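Local coordinates for 2-c-methyl-d-erythritol 4-phosphate cytidylyltransferase (Streptococcus pneumoniae, PDB 2VSH), which transfers the cytidylyl group of CTP to D-ribitol 5-phosphate, making the CDP-activated ribitol used for teichoic acid precursors, at residues 147-152 with 156-161. Numbering follows the deposited sequence.
Sequences IVESTN and ITDIPN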
loop_
_atom_site.group_PDB
_atom_site.type_symbol
_atom_site.label_atom_id
_atom_site.label_comp_id
_atom_site.label_asym_id
_atom_site.label_seq_id
_atom_site.Cartn_x
_atom_site.Cartn_y
_atom_site.Cartn_z
ATOM N N ILE A 147 2.682 1.956 7.922
ATOM C CA ILE A 147 2.858 3.307 7.414
ATOM C C ILE A 147 3.822 4.079 8.305
ATOM O O ILE A 147 3.648 4.146 9.526
ATOM C CB ILE A 147 1.493 4.049 7.284
ATOM C CG1 ILE A 147 0.596 3.381 6.226
ATOM C CG2 ILE A 147 1.683 5.519 6.984
ATOM C CD1 ILE A 147 1.263 3.122 4.855
ATOM N N VAL A 148 4.840 4.645 7.670
ATOM C CA VAL A 148 5.835 5.470 8.334
ATOM C C VAL A 148 5.751 6.910 7.786
ATOM O O VAL A 148 5.607 7.114 6.577
ATOM C CB VAL A 148 7.236 4.838 8.143
ATOM C CG1 VAL A 148 8.317 5.867 8.074
ATOM C CG2 VAL A 148 7.507 3.833 9.248
ATOM N N GLU A 149 5.825 7.896 8.683
ATOM C CA GLU A 149 5.830 9.307 8.288
ATOM C C GLU A 149 7.239 9.897 8.342
ATOM O O GLU A 149 7.983 9.688 9.303
ATOM C CB GLU A 149 4.904 10.131 9.190
ATOM C CG GLU A 149 4.625 11.536 8.673
ATOM C CD GLU A 149 4.471 12.535 9.791
ATOM O OE1 GLU A 149 5.510 12.993 10.340
ATOM O OE2 GLU A 149 3.311 12.861 10.128
ATOM N N SER A 150 7.596 10.631 7.299
ATOM C CA SER A 150 8.822 11.413 7.290
ATOM C C SER A 150 8.583 12.683 6.491
ATOM O O SER A 150 8.395 12.621 5.276
ATOM C CB SER A 150 9.977 10.615 6.678
ATOM O OG SER A 150 11.170 11.383 6.687
ATOM N N THR A 151 8.583 13.830 7.172
ATOM C CA THR A 151 8.411 15.129 6.504
ATOM C C THR A 151 9.638 15.484 5.661
ATOM O O THR A 151 9.526 16.127 4.606
ATOM C CB THR A 151 8.152 16.263 7.525
ATOM O OG1 THR A 151 9.119 16.179 8.577
ATOM C CG2 THR A 151 6.762 16.135 8.133
ATOM N N ASN A 152 10.809 15.067 6.138
ATOM C CA ASN A 152 12.072 15.421 5.500
ATOM C C ASN A 152 12.528 14.383 4.477
ATOM O O ASN A 152 13.346 14.682 3.603
ATOM C CB ASN A 152 13.157 15.656 6.563
ATOM C CG ASN A 152 13.255 14.505 7.558
ATOM O OD1 ASN A 152 13.765 13.441 7.235
ATOM N ND2 ASN A 152 12.759 14.717 8.767
ATOM N N ILE A 156 12.653 9.066 10.182
ATOM C CA ILE A 156 11.259 8.947 10.590
ATOM C C ILE A 156 10.902 10.075 11.551
ATOM O O ILE A 156 11.559 10.266 12.583
ATOM C CB ILE A 156 10.933 7.572 11.227
ATOM C CG1 ILE A 156 11.181 6.441 10.226
ATOM C CG2 ILE A 156 9.493 7.549 11.713
ATOM C CD1 ILE A 156 10.931 5.028 10.783
ATOM N N THR A 157 9.868 10.829 11.190
ATOM C CA THR A 157 9.367 11.894 12.054
ATOM C C THR A 157 8.179 11.416 12.880
ATOM O O THR A 157 7.852 12.025 13.898
ATOM C CB THR A 157 9.052 13.174 11.280
ATOM O OG1 THR A 157 8.199 12.882 10.165
ATOM C CG2 THR A 157 10.339 13.795 10.785
ATOM N N ASP A 158 7.520 10.350 12.413
ATOM C CA ASP A 158 6.772 9.431 13.299
ATOM C C ASP A 158 6.048 8.265 12.626
ATOM O O ASP A 158 6.041 8.125 11.399
ATOM C CB ASP A 158 5.850 10.150 14.311
ATOM C CG ASP A 158 4.596 10.684 13.684
ATOM O OD1 ASP A 158 3.493 10.389 14.206
ATOM O OD2 ASP A 158 4.716 11.398 12.667
ATOM N N ILE A 159 5.499 7.397 13.472
ATOM C CA ILE A 159 4.714 6.255 13.051
ATOM C C ILE A 159 3.296 6.477 13.571
ATOM O O ILE A 159 3.073 6.467 14.789
ATOM C CB ILE A 159 5.312 4.920 13.593
ATOM C CG1 ILE A 159 6.401 4.405 12.650
ATOM C CG2 ILE A 159 4.252 3.838 13.704
ATOM C CD1 ILE A 159 7.791 4.553 13.157
ATOM N N PRO A 160 2.341 6.720 12.653
ATOM C CA PRO A 160 0.944 6.844 13.059
ATOM C C PRO A 160 0.429 5.568 13.719
ATOM O O PRO A 160 0.925 4.477 13.443
ATOM C CB PRO A 160 0.203 7.079 11.736
ATOM C CG PRO A 160 1.230 7.563 10.780
ATOM C CD PRO A 160 2.520 6.923 11.204
ATOM N N ASN A 161 -0.551 5.724 14.600
ATOM C CA ASN A 161 -1.238 4.593 15.202
ATOM C C ASN A 161 -1.977 3.805 14.111
ATOM O O ASN A 161 -2.970 4.279 13.549
ATOM C CB ASN A 161 -2.199 5.095 16.284
ATOM C CG ASN A 161 -2.868 3.973 17.050
ATOM O OD1 ASN A 161 -3.409 4.193 18.133
ATOM N ND2 ASN A 161 -2.832 2.766 16.502
HETATM O O HOH W 1 1.804 3.200 11.108
#
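Val148 meets two isoleucines on the tightly packed face of this irregular hairpin-like arm: its CG1 lies 3.6 Å from Ile156 CG1, the Ile156 side chain running across that of Val148, roughly perpendicular to it, and its CG2 rests at the same 3.6 Å on Ile159 CG1. The second subunit closes over this face, its Val208 and Val202 packing on Ile156 and Ile159. The other face, built from Glu149, Thr157 and Asp158, is polar and partly exposed. There the rotation of Thr157 (chi1 52°) turns OG1 to donate to the anti lone pair of Glu149 OE1 at 2.7 Å and accept from Thr151 N at 3.2 Å, so one hydroxyl ties the Glu149 carboxylate to the backbone of Thr151. Asp158 OD2 comes within 2.9 Å of Glu149 OE1, the carboxylate planes 77° apart, a like-charge approach that could raise the proton affinity of either acid. Between the faces, Glu149 N donates to Asp158 O (2.7 Å), while Glu149 O accepts Thr157 N, slightly tilted from its carbonyl plane, and Asp158 N, well above that plane on the same face. Two residues thus oppose one, the classic beta bulge, here at the single antiparallel bridge holding loop 156-161 to strand 147-149, which pairs antiparallel with a strand of the second subunit.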